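Local structure of alkaline phosphatase (7KWD) at residues Ala174-Phe185 with Leu196-Tyr205. The protein probably hydrolyses phosphate monoesters as a homodimeric, zinc- and magnesium-dependent alkaline phosphatase of a heat-loving bacterium. Numbering follows the deposited sequence.
Sequences AEVYLGGGDRFF and LYAAFAAKGY
F185 is the residue to start from, because three side chains of the helix 196-202 close on it. Its CB sits over one face of the Y197 ring, 3.6 Å from the ring centroid, a CH-pi contact placed toward the rim. Further out, F185 CD2 meets L196 CD1 at 3.8 Å, and CE2 reaches F200 CE1, which lies at the edge of the F185 ring. F185, Y197 and F200 form an aromatic cluster, the F185 and F200 planes inclined at 55°.

Polar bonds tie down both ends. Y197 OH donates a hydrogen bond to D182 OD1 (2.6 Å), using the carboxylate's anti lone pair, with carboxylate and ring nearly coplanar; D182 CG, anti to the backbone N (chi1 -175°), brings the acid there, and N186 holds OD2. At the far end Y205 OH donates to A174 O over 2.6 Å, tilted 30° out of the carbonyl plane. Y177 stands beside it, its CE2 edge near that hydroxyl and its own OH accepting from A174 N at 3.0 Å.

The solvent side of the helix is plainer: A198, A201 and A202 are exposed and make no contact with 174-185, and the exposed G204 ends the helix in a Schellman motif, turning the chain so that Y205 comes back against F200.

This is structural packing within the alkaline phosphatase fold, off the metal site: the F184 side chain lies about 13 Å from the bound magnesium. Strand 176-178 runs parallel between strands 135-140 and 222-225. Y177 and F200 both rest on L223, while Y169 stacks on Y177 and A166 touches L196, so helix 162-172 also borders this buried layer over the strands.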
ATOM      1  N   ALA A 174       4.958  34.332  -9.142  1.00 23.57           N
ATOM      2  CA  ALA A 174       6.033  33.337  -9.133  1.00 26.72           C
ATOM      3  C   ALA A 174       6.846  33.442 -10.416  1.00 30.29           C
ATOM      4  O   ALA A 174       6.326  33.818 -11.477  1.00 25.48           O
ATOM      5  CB  ALA A 174       5.484  31.918  -8.981  1.00 25.01           C
ATOM      6  N   GLU A 175       8.129  33.078 -10.319  1.00 24.37           N
ATOM      7  CA  GLU A 175       9.021  33.259 -11.453  1.00 26.72           C
ATOM      8  C   GLU A 175       8.717  32.292 -12.582  1.00 25.43           C
ATOM      9  O   GLU A 175       8.961  32.619 -13.754  1.00 26.93           O
ATOM     10  CB  GLU A 175      10.478  33.123 -10.995  1.00 25.78           C
ATOM     11  CG  GLU A 175      11.066  34.402 -10.356  1.00 25.60           C
ATOM     12  CD  GLU A 175      10.624  34.666  -8.888  1.00 34.10           C
ATOM     13  OE1 GLU A 175       9.789  33.902  -8.297  1.00 28.76           O
ATOM     14  OE2 GLU A 175      11.124  35.670  -8.321  1.00 35.92           O
ATOM     15  N   VAL A 176       8.201  31.111 -12.266  1.00 20.93           N
ATOM     16  CA  VAL A 176       7.906  30.089 -13.264  1.00 22.28           C
ATOM     17  C   VAL A 176       6.569  29.419 -12.937  1.00 23.23           C
ATOM     18  O   VAL A 176       6.380  28.901 -11.836  1.00 22.35           O
ATOM     19  CB  VAL A 176       8.996  28.991 -13.342  1.00 28.38           C
ATOM     20  CG1 VAL A 176       8.571  27.876 -14.319  1.00 21.66           C
ATOM     21  CG2 VAL A 176      10.341  29.569 -13.730  1.00 25.90           C
ATOM     22  N   TYR A 177       5.688  29.347 -13.930  1.00 20.21           N
ATOM     23  CA  TYR A 177       4.441  28.602 -13.878  1.00 18.36           C
ATOM     24  C   TYR A 177       4.349  27.776 -15.155  1.00 23.09           C
ATOM     25  O   TYR A 177       4.278  28.350 -16.244  1.00 22.38           O
ATOM     26  CB  TYR A 177       3.222  29.527 -13.837  1.00 23.09           C
ATOM     27  CG  TYR A 177       3.029  30.422 -12.650  1.00 20.12           C
ATOM     28  CD1 TYR A 177       2.579  29.911 -11.436  1.00 20.67           C
ATOM     29  CD2 TYR A 177       3.201  31.790 -12.763  1.00 18.86           C
ATOM     30  CE1 TYR A 177       2.344  30.745 -10.358  1.00 22.63           C
ATOM     31  CE2 TYR A 177       2.996  32.630 -11.690  1.00 20.89           C
ATOM     32  CZ  TYR A 177       2.555  32.107 -10.491  1.00 23.57           C
ATOM     33  OH  TYR A 177       2.333  32.935  -9.424  1.00 19.52           O
ATOM     34  N   LEU A 178       4.296  26.451 -15.032  1.00 21.08           N
ATOM     35  CA  LEU A 178       4.234  25.572 -16.189  1.00 20.10           C
ATOM     36  C   LEU A 178       3.248  24.455 -15.931  1.00 29.44           C
ATOM     37  O   LEU A 178       3.327  23.784 -14.900  1.00 20.14           O
ATOM     38  CB  LEU A 178       5.589  24.954 -16.507  1.00 21.20           C
ATOM     39  CG  LEU A 178       6.719  25.883 -16.883  1.00 25.58           C
ATOM     40  CD1 LEU A 178       8.012  25.116 -16.901  1.00 21.04           C
ATOM     41  CD2 LEU A 178       6.453  26.559 -18.231  1.00 24.17           C
ATOM     42  N   GLY A 179       2.341  24.245 -16.875  1.00 23.89           N
ATOM     43  CA  GLY A 179       1.364  23.173 -16.766  1.00 26.00           C
ATOM     44  C   GLY A 179       0.279  23.324 -17.819  1.00 26.44           C
ATOM     45  O   GLY A 179       0.505  23.927 -18.875  1.00 27.28           O
ATOM     46  N   GLY A 180      -0.886  22.738 -17.513  1.00 26.77           N
ATOM     47  CA  GLY A 180      -2.063  22.842 -18.351  1.00 24.76           C
ATOM     48  C   GLY A 180      -2.956  24.018 -17.974  1.00 25.07           C
ATOM     49  O   GLY A 180      -2.603  24.873 -17.163  1.00 22.43           O
ATOM     50  N   GLY A 181      -4.151  24.035 -18.571  1.00 24.54           N
ATOM     51  CA  GLY A 181      -5.199  24.957 -18.164  1.00 25.26           C
ATOM     52  C   GLY A 181      -5.390  26.210 -19.008  1.00 21.34           C
ATOM     53  O   GLY A 181      -5.684  27.282 -18.477  1.00 24.17           O
ATOM     54  N   ASP A 182      -5.284  26.086 -20.336  1.00 26.93           N
ATOM     55  CA  ASP A 182      -5.548  27.255 -21.187  1.00 28.73           C
ATOM     56  C   ASP A 182      -6.963  27.796 -20.956  1.00 27.47           C
ATOM     57  O   ASP A 182      -7.197  29.009 -21.080  1.00 26.19           O
ATOM     58  CB  ASP A 182      -5.321  26.888 -22.662  1.00 30.50           C
ATOM     59  CG  ASP A 182      -5.455  28.079 -23.598  1.00 30.49           C
ATOM     60  OD1 ASP A 182      -4.710  29.063 -23.456  1.00 26.75           O
ATOM     61  OD2 ASP A 182      -6.320  28.014 -24.481  1.00 28.27           O
ATOM     62  N   ARG A 183      -7.909  26.920 -20.600  1.00 25.03           N
ATOM     63  CA  ARG A 183      -9.274  27.371 -20.370  1.00 26.75           C
ATOM     64  C   ARG A 183      -9.370  28.455 -19.300  1.00 28.85           C
ATOM     65  O   ARG A 183     -10.379  29.178 -19.274  1.00 28.10           O
ATOM     66  CB  ARG A 183     -10.166  26.171 -20.020  1.00 28.32           C
ATOM     67  CG  ARG A 183      -9.990  25.566 -18.626  1.00 34.48           C
ATOM     68  CD  ARG A 183     -10.695  24.173 -18.482  1.00 32.27           C
ATOM     69  NE  ARG A 183     -12.083  24.363 -18.081  1.00 54.34           N
ATOM     70  CZ  ARG A 183     -12.692  23.744 -17.068  1.00 59.26           C
ATOM     71  NH1 ARG A 183     -12.051  22.854 -16.310  1.00 47.27           N
ATOM     72  NH2 ARG A 183     -13.963  24.035 -16.809  1.00 71.01           N
ATOM     73  N   PHE A 184      -8.354  28.607 -18.437  1.00 27.27           N
ATOM     74  CA  PHE A 184      -8.386  29.605 -17.372  1.00 26.89           C
ATOM     75  C   PHE A 184      -7.576  30.856 -17.708  1.00 24.65           C
ATOM     76  O   PHE A 184      -7.575  31.815 -16.917  1.00 27.06           O
ATOM     77  CB  PHE A 184      -7.900  28.994 -16.032  1.00 24.46           C
ATOM     78  CG  PHE A 184      -8.596  27.711 -15.680  1.00 24.99           C
ATOM     79  CD1 PHE A 184      -9.967  27.685 -15.489  1.00 22.77           C
ATOM     80  CD2 PHE A 184      -7.880  26.522 -15.560  1.00 24.40           C
ATOM     81  CE1 PHE A 184     -10.620  26.490 -15.213  1.00 29.20           C
ATOM     82  CE2 PHE A 184      -8.507  25.341 -15.267  1.00 24.43           C
ATOM     83  CZ  PHE A 184      -9.887  25.311 -15.087  1.00 29.16           C
ATOM     84  N   PHE A 185      -6.930  30.902 -18.870  1.00 20.51           N
ATOM     85  CA  PHE A 185      -6.116  32.055 -19.235  1.00 26.22           C
ATOM     86  C   PHE A 185      -6.530  32.708 -20.545  1.00 23.56           C
ATOM     87  O   PHE A 185      -6.354  33.916 -20.711  1.00 24.55           O
ATOM     88  CB  PHE A 185      -4.639  31.636 -19.357  1.00 25.02           C
ATOM     89  CG  PHE A 185      -4.000  31.246 -18.051  1.00 29.13           C
ATOM     90  CD1 PHE A 185      -4.178  29.968 -17.532  1.00 26.66           C
ATOM     91  CD2 PHE A 185      -3.197  32.144 -17.357  1.00 24.17           C
ATOM     92  CE1 PHE A 185      -3.565  29.592 -16.325  1.00 23.98           C
ATOM     93  CE2 PHE A 185      -2.603  31.777 -16.153  1.00 29.24           C
ATOM     94  CZ  PHE A 185      -2.799  30.498 -15.643  1.00 24.28           C
ATOM     95  N   LEU A 196      -5.815  36.968 -19.886  1.00 28.65           N
ATOM     96  CA  LEU A 196      -4.820  36.915 -18.819  1.00 33.47           C
ATOM     97  C   LEU A 196      -3.409  36.749 -19.368  1.00 27.55           C
ATOM     98  O   LEU A 196      -2.441  37.190 -18.739  1.00 30.59           O
ATOM     99  CB  LEU A 196      -5.112  35.765 -17.869  1.00 29.32           C
ATOM    100  CG  LEU A 196      -5.606  36.057 -16.476  1.00 32.36           C
ATOM    101  CD1 LEU A 196      -5.290  34.764 -15.654  1.00 30.61           C
ATOM    102  CD2 LEU A 196      -5.030  37.244 -15.822  1.00 34.80           C
ATOM    103  N   TYR A 197      -3.264  36.116 -20.533  1.00 26.05           N
ATOM    104  CA  TYR A 197      -1.937  36.022 -21.131  1.00 26.13           C
ATOM    105  C   TYR A 197      -1.344  37.399 -21.312  1.00 29.63           C
ATOM    106  O   TYR A 197      -0.187  37.652 -20.944  1.00 29.25           O
ATOM    107  CB  TYR A 197      -2.004  35.296 -22.467  1.00 26.10           C
ATOM    108  CG  TYR A 197      -2.215  33.799 -22.295  1.00 28.64           C
ATOM    109  CD1 TYR A 197      -1.268  33.005 -21.664  1.00 28.67           C
ATOM    110  CD2 TYR A 197      -3.363  33.198 -22.745  1.00 26.27           C
ATOM    111  CE1 TYR A 197      -1.467  31.666 -21.496  1.00 24.93           C
ATOM    112  CE2 TYR A 197      -3.558  31.853 -22.607  1.00 25.13           C
ATOM    113  CZ  TYR A 197      -2.614  31.095 -21.973  1.00 28.66           C
ATOM    114  OH  TYR A 197      -2.819  29.748 -21.835  1.00 24.32           O
ATOM    115  N   ALA A 198      -2.142  38.312 -21.866  1.00 31.78           N
ATOM    116  CA  ALA A 198      -1.671  39.675 -22.071  1.00 33.85           C
ATOM    117  C   ALA A 198      -1.259  40.301 -20.753  1.00 27.84           C
ATOM    118  O   ALA A 198      -0.260  41.022 -20.691  1.00 24.24           O
ATOM    119  CB  ALA A 198      -2.757  40.522 -22.749  1.00 30.28           C
ATOM    120  N   ALA A 199      -2.019  40.030 -19.683  1.00 27.13           N
ATOM    121  CA  ALA A 199      -1.706  40.637 -18.392  1.00 31.03           C
ATOM    122  C   ALA A 199      -0.401  40.085 -17.823  1.00 30.74           C
ATOM    123  O   ALA A 199       0.388  40.824 -17.225  1.00 27.28           O
ATOM    124  CB  ALA A 199      -2.863  40.415 -17.423  1.00 28.66           C
ATOM    125  N   PHE A 200      -0.145  38.787 -18.009  1.00 26.70           N
ATOM    126  CA  PHE A 200       1.153  38.250 -17.618  1.00 28.38           C
ATOM    127  C   PHE A 200       2.266  38.864 -18.454  1.00 27.95           C
ATOM    128  O   PHE A 200       3.321  39.239 -17.934  1.00 25.68           O
ATOM    129  CB  PHE A 200       1.158  36.730 -17.766  1.00 23.22           C
ATOM    130  CG  PHE A 200       0.638  35.961 -16.543  1.00 30.16           C
ATOM    131  CD1 PHE A 200      -0.718  35.762 -16.352  1.00 22.03           C
ATOM    132  CD2 PHE A 200       1.525  35.391 -15.631  1.00 30.24           C
ATOM    133  CE1 PHE A 200      -1.197  35.031 -15.268  1.00 22.90           C
ATOM    134  CE2 PHE A 200       1.062  34.678 -14.549  1.00 30.85           C
ATOM    135  CZ  PHE A 200      -0.309  34.487 -14.368  1.00 28.97           C
ATOM    136  N   ALA A 201       2.049  39.002 -19.753  1.00 26.70           N
ATOM    137  CA  ALA A 201       3.088  39.605 -20.576  1.00 25.09           C
ATOM    138  C   ALA A 201       3.406  41.013 -20.095  1.00 26.80           C
ATOM    139  O   ALA A 201       4.563  41.453 -20.146  1.00 24.76           O
ATOM    140  CB  ALA A 201       2.680  39.624 -22.045  1.00 32.81           C
ATOM    141  N   ALA A 202       2.387  41.749 -19.649  1.00 23.14           N
ATOM    142  CA  ALA A 202       2.632  43.121 -19.193  1.00 25.76           C
ATOM    143  C   ALA A 202       3.527  43.154 -17.957  1.00 27.89           C
ATOM    144  O   ALA A 202       4.187  44.157 -17.700  1.00 25.15           O
ATOM    145  CB  ALA A 202       1.317  43.820 -18.875  1.00 26.05           C
ATOM    146  N   LYS A 203       3.557  42.083 -17.192  1.00 30.33           N
ATOM    147  CA  LYS A 203       4.424  41.980 -16.025  1.00 33.09           C
ATOM    148  C   LYS A 203       5.752  41.304 -16.356  1.00 33.63           C
ATOM    149  O   LYS A 203       6.544  41.039 -15.454  1.00 33.13           O
ATOM    150  CB  LYS A 203       3.665  41.249 -14.918  1.00 30.72           C
ATOM    151  CG  LYS A 203       2.569  42.149 -14.297  1.00 42.39           C
ATOM    152  CD  LYS A 203       2.474  42.056 -12.773  1.00 51.93           C
ATOM    153  CE  LYS A 203       2.453  43.453 -12.117  1.00 67.02           C
ATOM    154  NZ  LYS A 203       3.796  44.140 -12.183  1.00 56.86           N
ATOM    155  N   GLY A 204       6.034  41.068 -17.633  1.00 27.84           N
ATOM    156  CA  GLY A 204       7.345  40.639 -18.043  1.00 33.55           C
ATOM    157  C   GLY A 204       7.497  39.158 -18.272  1.00 31.95           C
ATOM    158  O   GLY A 204       8.590  38.724 -18.645  1.00 29.96           O
ATOM    159  N   TYR A 205       6.433  38.377 -18.112  1.00 27.59           N
ATOM    160  CA  TYR A 205       6.521  36.956 -18.386  1.00 28.35           C
ATOM    161  C   TYR A 205       6.631  36.679 -19.875  1.00 29.04           C
ATOM    162  O   TYR A 205       5.925  37.283 -20.686  1.00 27.52           O
ATOM    163  CB  TYR A 205       5.288  36.219 -17.864  1.00 27.28           C
ATOM    164  CG  TYR A 205       5.174  36.102 -16.377  1.00 28.99           C
ATOM    165  CD1 TYR A 205       4.638  37.131 -15.630  1.00 28.52           C
ATOM    166  CD2 TYR A 205       5.546  34.931 -15.720  1.00 32.31           C
ATOM    167  CE1 TYR A 205       4.497  37.016 -14.248  1.00 27.03           C
ATOM    168  CE2 TYR A 205       5.397  34.803 -14.351  1.00 28.89           C
ATOM    169  CZ  TYR A 205       4.880  35.863 -13.618  1.00 28.81           C
ATOM    170  OH  TYR A 205       4.754  35.758 -12.247  1.00 27.68           O
TER